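Glycosylation Associate Protein 3 (Streptococcus agalactiae serotype V, PDB 6OYC) probably works within the Gap123 complex of the accessory Sec system, assisting the glycosylation and export of a bacterial surface glycoprotein. Local coordinates at residues N165-D173 with S200-L208. Residues are numbered along the deposited sequence; the frame is centred on the assembly and turned at random.
Sequences NLLLVEKKD and SDSLILPEL
Leu203 drives its isobutyl end against the backbone just past strand 163-168: CD1 lies 3.8 Å from Val169 O, which is bonded to Ser194 OG, and the CB of Leu168 is 4.2 Å away from the same methyl. With CG beside its own backbone N (chi1 -66°) and an extended chi2, Leu203 reaches from its loop toward the chain at Val169, while Ala236 of helix 231-243 packs on it too. This is the buried, mostly apolar part. Further along the strand the leucines meet more loosely: Leu168 CD1 is 4.4 Å from Leu208 CD2, and Leu166 CD2 is the same distance from Leu208 CD1, in the first turn of helix 206-218.

At the other end the contact turns polar and is bridged by water, with no direct hydrogen bond between the segments. Water 1 is gripped three ways, accepting from Lys171 N and donating to Glu170 OE2 and to Asp201 O, the last at 2.6 Å; Glu170 OE1 accepts from Gly233 N. Asp201 OD2 takes one bond from water 3, held by Lys172 N, and another from water 2, which accepts from Lys171 NZ. Packing is closer here: the Lys171 chain crosses Asp201 at about a right angle against OD2, and its CG, anti to the backbone N (chi1 -177°), lies 3.3 Å from Ser200 O. Lys172 NZ stops 4.4 Å short of Asp201 OD1, beyond salt-bridge range; that oxygen pairs with Lys28, and Lys172 NZ bonds to Tyr8 OH. The nearby positive charges probably favour an ionised Asp201.

The contact thus joins an inner strand, next to edge strand 191-193, to the loop entering helix 206-218, in a doubly wound alpha/beta domain of strand order 2-1-3-4-5, consistent with an alpha/beta-hydrolase-like fold.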
ATOM      1  N   ASN C 165      -2.756  18.895  15.091  1.00 51.89           N
ATOM      2  CA  ASN C 165      -2.693  17.439  15.145  1.00 52.51           C
ATOM      3  C   ASN C 165      -2.819  16.916  13.720  1.00 49.38           C
ATOM      4  O   ASN C 165      -3.884  17.012  13.105  1.00 50.98           O
ATOM      5  CB  ASN C 165      -3.771  16.882  16.066  1.00 50.48           C
ATOM      6  CG  ASN C 165      -3.552  17.284  17.514  1.00 54.98           C
ATOM      7  OD1 ASN C 165      -2.444  17.152  18.047  1.00 48.06           O
ATOM      8  ND2 ASN C 165      -4.604  17.791  18.153  1.00 57.87           N
ATOM      9  N   LEU C 166      -1.717  16.407  13.190  1.00 47.70           N
ATOM     10  CA  LEU C 166      -1.636  15.919  11.820  1.00 49.42           C
ATOM     11  C   LEU C 166      -1.782  14.403  11.847  1.00 45.00           C
ATOM     12  O   LEU C 166      -0.925  13.705  12.395  1.00 43.33           O
ATOM     13  CB  LEU C 166      -0.302  16.322  11.201  1.00 48.18           C
ATOM     14  CG  LEU C 166      -0.340  16.989   9.836  1.00 53.43           C
ATOM     15  CD1 LEU C 166      -1.323  18.160   9.857  1.00 55.62           C
ATOM     16  CD2 LEU C 166       1.052  17.453   9.464  1.00 51.48           C
ATOM     17  N   LEU C 167      -2.863  13.892  11.274  1.00 45.05           N
ATOM     18  CA  LEU C 167      -3.089  12.452  11.197  1.00 46.80           C
ATOM     19  C   LEU C 167      -2.641  11.952   9.827  1.00 42.63           C
ATOM     20  O   LEU C 167      -3.268  12.260   8.806  1.00 40.20           O
ATOM     21  CB  LEU C 167      -4.550  12.087  11.442  1.00 43.48           C
ATOM     22  CG  LEU C 167      -4.729  10.570  11.373  1.00 45.54           C
ATOM     23  CD1 LEU C 167      -3.901   9.922  12.467  1.00 42.80           C
ATOM     24  CD2 LEU C 167      -6.184  10.168  11.504  1.00 46.55           C
ATOM     25  N   LEU C 168      -1.568  11.171   9.816  1.00 42.33           N
ATOM     26  CA  LEU C 168      -1.043  10.585   8.588  1.00 42.14           C
ATOM     27  C   LEU C 168      -1.916   9.387   8.226  1.00 42.59           C
ATOM     28  O   LEU C 168      -1.943   8.390   8.955  1.00 41.68           O
ATOM     29  CB  LEU C 168       0.418  10.184   8.783  1.00 39.83           C
ATOM     30  CG  LEU C 168       1.551  11.137   8.373  1.00 46.33           C
ATOM     31  CD1 LEU C 168       1.254  12.569   8.759  1.00 46.39           C
ATOM     32  CD2 LEU C 168       2.898  10.697   8.958  1.00 39.54           C
ATOM     33  N   VAL C 169      -2.644   9.485   7.120  1.00 41.12           N
ATOM     34  CA  VAL C 169      -3.612   8.470   6.721  1.00 40.90           C
ATOM     35  C   VAL C 169      -2.957   7.585   5.663  1.00 44.74           C
ATOM     36  O   VAL C 169      -2.450   8.090   4.651  1.00 46.28           O
ATOM     37  CB  VAL C 169      -4.906   9.116   6.192  1.00 44.30           C
ATOM     38  CG1 VAL C 169      -5.864   8.061   5.680  1.00 44.53           C
ATOM     39  CG2 VAL C 169      -5.564   9.973   7.277  1.00 42.73           C
ATOM     40  N   GLU C 170      -2.934   6.269   5.906  1.00 42.09           N
ATOM     41  CA  GLU C 170      -2.381   5.333   4.935  1.00 44.38           C
ATOM     42  C   GLU C 170      -3.079   5.525   3.596  1.00 48.84           C
ATOM     43  O   GLU C 170      -4.295   5.738   3.540  1.00 48.97           O
ATOM     44  CB  GLU C 170      -2.542   3.880   5.412  1.00 42.51           C
ATOM     45  CG  GLU C 170      -1.889   3.529   6.752  1.00 36.77           C
ATOM     46  CD  GLU C 170      -0.366   3.684   6.750  1.00 40.57           C
ATOM     47  OE1 GLU C 170       0.195   4.028   7.810  1.00 38.45           O
ATOM     48  OE2 GLU C 170       0.277   3.464   5.695  1.00 41.81           O
ATOM     49  N   LYS C 171      -2.289   5.480   2.520  1.00 44.87           N
ATOM     50  CA  LYS C 171      -2.802   5.799   1.193  1.00 50.16           C
ATOM     51  C   LYS C 171      -4.007   4.940   0.849  1.00 53.72           C
ATOM     52  O   LYS C 171      -5.025   5.440   0.358  1.00 55.32           O
ATOM     53  CB  LYS C 171      -1.697   5.626   0.147  1.00 52.34           C
ATOM     54  CG  LYS C 171      -2.108   6.000  -1.277  1.00 54.83           C
ATOM     55  CD  LYS C 171      -2.118   4.764  -2.161  1.00 56.71           C
ATOM     56  CE  LYS C 171      -2.598   5.078  -3.576  1.00 60.62           C
ATOM     57  NZ  LYS C 171      -2.942   3.829  -4.329  1.00 55.45           N
ATOM     58  N   LYS C 172      -3.915   3.636   1.109  1.00 54.50           N
ATOM     59  CA  LYS C 172      -5.034   2.759   0.803  1.00 54.25           C
ATOM     60  C   LYS C 172      -6.255   3.056   1.663  1.00 56.06           C
ATOM     61  O   LYS C 172      -7.372   2.717   1.259  1.00 56.70           O
ATOM     62  CB  LYS C 172      -4.601   1.306   0.947  1.00 47.19           C
ATOM     63  CG  LYS C 172      -3.397   0.973   0.077  1.00 50.22           C
ATOM     64  CD  LYS C 172      -2.907  -0.410   0.412  1.00 46.11           C
ATOM     65  CE  LYS C 172      -1.590  -0.760  -0.237  1.00 48.68           C
ATOM     66  NZ  LYS C 172      -1.184  -2.125   0.253  1.00 48.02           N
ATOM     67  N   ASP C 173      -6.074   3.700   2.817  1.00 50.42           N
ATOM     68  CA  ASP C 173      -7.213   4.114   3.623  1.00 51.83           C
ATOM     69  C   ASP C 173      -7.788   5.447   3.181  1.00 57.08           C
ATOM     70  O   ASP C 173      -8.965   5.708   3.443  1.00 58.21           O
ATOM     71  CB  ASP C 173      -6.833   4.253   5.097  1.00 48.88           C
ATOM     72  CG  ASP C 173      -6.607   2.933   5.776  1.00 51.86           C
ATOM     73  OD1 ASP C 173      -7.082   1.887   5.274  1.00 56.73           O
ATOM     74  OD2 ASP C 173      -5.935   2.952   6.830  1.00 49.30           O
ATOM     75  N   SER C 200       1.711   5.408  -5.220  1.00 52.33           N
ATOM     76  CA  SER C 200       2.638   5.337  -4.095  1.00 54.46           C
ATOM     77  C   SER C 200       1.943   5.246  -2.732  1.00 51.42           C
ATOM     78  O   SER C 200       0.931   5.909  -2.486  1.00 50.29           O
ATOM     79  CB  SER C 200       3.570   6.555  -4.114  1.00 52.36           C
ATOM     80  OG  SER C 200       4.446   6.547  -2.995  1.00 47.83           O
ATOM     81  N   ASP C 201       2.523   4.438  -1.841  1.00 49.24           N
ATOM     82  CA  ASP C 201       2.077   4.310  -0.457  1.00 50.50           C
ATOM     83  C   ASP C 201       2.920   5.123   0.515  1.00 47.39           C
ATOM     84  O   ASP C 201       2.661   5.080   1.722  1.00 43.29           O
ATOM     85  CB  ASP C 201       2.107   2.842  -0.012  1.00 47.85           C
ATOM     86  CG  ASP C 201       1.085   1.999  -0.727  1.00 57.82           C
ATOM     87  OD1 ASP C 201       1.493   0.966  -1.320  1.00 59.02           O
ATOM     88  OD2 ASP C 201      -0.122   2.361  -0.695  1.00 60.07           O
ATOM     89  N   SER C 202       3.943   5.825   0.033  1.00 45.15           N
ATOM     90  CA  SER C 202       4.850   6.507   0.941  1.00 46.98           C
ATOM     91  C   SER C 202       4.187   7.735   1.537  1.00 46.02           C
ATOM     92  O   SER C 202       3.416   8.434   0.870  1.00 44.74           O
ATOM     93  CB  SER C 202       6.133   6.923   0.230  1.00 49.08           C
ATOM     94  OG  SER C 202       6.897   7.779   1.064  1.00 48.59           O
ATOM     95  N   LEU C 203       4.490   7.989   2.806  1.00 42.21           N
ATOM     96  CA  LEU C 203       4.068   9.211   3.469  1.00 46.42           C
ATOM     97  C   LEU C 203       5.244  10.125   3.792  1.00 43.32           C
ATOM     98  O   LEU C 203       5.071  11.124   4.491  1.00 41.82           O
ATOM     99  CB  LEU C 203       3.271   8.865   4.726  1.00 40.97           C
ATOM    100  CG  LEU C 203       1.967   8.179   4.329  1.00 46.01           C
ATOM    101  CD1 LEU C 203       1.202   7.671   5.546  1.00 44.40           C
ATOM    102  CD2 LEU C 203       1.113   9.126   3.501  1.00 45.48           C
ATOM    103  N   ILE C 204       6.436   9.799   3.306  1.00 42.51           N
ATOM    104  CA  ILE C 204       7.580  10.695   3.366  1.00 43.42           C
ATOM    105  C   ILE C 204       7.562  11.473   2.058  1.00 45.54           C
ATOM    106  O   ILE C 204       7.990  10.971   1.021  1.00 49.90           O
ATOM    107  CB  ILE C 204       8.884   9.923   3.566  1.00 44.59           C
ATOM    108  CG1 ILE C 204       8.818   9.175   4.896  1.00 38.33           C
ATOM    109  CG2 ILE C 204      10.095  10.855   3.493  1.00 47.09           C
ATOM    110  CD1 ILE C 204      10.005   8.332   5.202  1.00 38.37           C
ATOM    111  N   LEU C 205       7.013  12.686   2.096  1.00 45.94           N
ATOM    112  CA  LEU C 205       6.720  13.441   0.880  1.00 46.10           C
ATOM    113  C   LEU C 205       7.364  14.820   0.946  1.00 52.20           C
ATOM    114  O   LEU C 205       7.105  15.586   1.895  1.00 49.55           O
ATOM    115  CB  LEU C 205       5.209  13.573   0.676  1.00 46.05           C
ATOM    116  CG  LEU C 205       4.519  12.216   0.562  1.00 49.65           C
ATOM    117  CD1 LEU C 205       3.012  12.358   0.569  1.00 47.50           C
ATOM    118  CD2 LEU C 205       5.008  11.468  -0.686  1.00 43.42           C
ATOM    119  N   PRO C 206       8.181  15.182  -0.046  1.00 50.78           N
ATOM    120  CA  PRO C 206       8.787  16.523  -0.064  1.00 51.73           C
ATOM    121  C   PRO C 206       7.773  17.640   0.070  1.00 53.35           C
ATOM    122  O   PRO C 206       8.089  18.679   0.672  1.00 52.67           O
ATOM    123  CB  PRO C 206       9.496  16.565  -1.422  1.00 54.87           C
ATOM    124  CG  PRO C 206       9.759  15.118  -1.759  1.00 58.76           C
ATOM    125  CD  PRO C 206       8.578  14.367  -1.207  1.00 55.39           C
ATOM    126  N   GLU C 207       6.552  17.446  -0.439  1.00 50.51           N
ATOM    127  CA  GLU C 207       5.532  18.487  -0.324  1.00 57.26           C
ATOM    128  C   GLU C 207       4.967  18.584   1.090  1.00 53.66           C
ATOM    129  O   GLU C 207       4.481  19.648   1.487  1.00 51.86           O
ATOM    130  CB  GLU C 207       4.412  18.253  -1.339  1.00 55.25           C
ATOM    131  CG  GLU C 207       4.770  18.744  -2.737  1.00 63.15           C
ATOM    132  CD  GLU C 207       5.698  19.981  -2.719  1.00 77.56           C
ATOM    133  OE1 GLU C 207       5.195  21.112  -2.503  1.00 74.39           O
ATOM    134  OE2 GLU C 207       6.933  19.827  -2.930  1.00 71.73           O
ATOM    135  N   LEU C 208       5.027  17.503   1.864  1.00 52.79           N
ATOM    136  CA  LEU C 208       4.567  17.559   3.249  1.00 51.57           C
ATOM    137  C   LEU C 208       5.669  18.064   4.174  1.00 47.68           C
ATOM    138  O   LEU C 208       5.398  18.822   5.113  1.00 45.28           O
ATOM    139  CB  LEU C 208       4.082  16.178   3.687  1.00 49.51           C
ATOM    140  CG  LEU C 208       3.480  16.058   5.082  1.00 50.03           C
ATOM    141  CD1 LEU C 208       2.298  17.004   5.262  1.00 45.52           C
ATOM    142  CD2 LEU C 208       3.095  14.601   5.365  1.00 44.24           C
TER
HETATM  143  O   HOH W   1       0.534   4.636   3.099  1.00 40.65           O
HETATM  144  O   HOH W   2      -1.455   1.925  -3.233  1.00 45.27           O
HETATM  145  O   HOH W   3      -1.281   2.528   1.965  1.00 41.56           O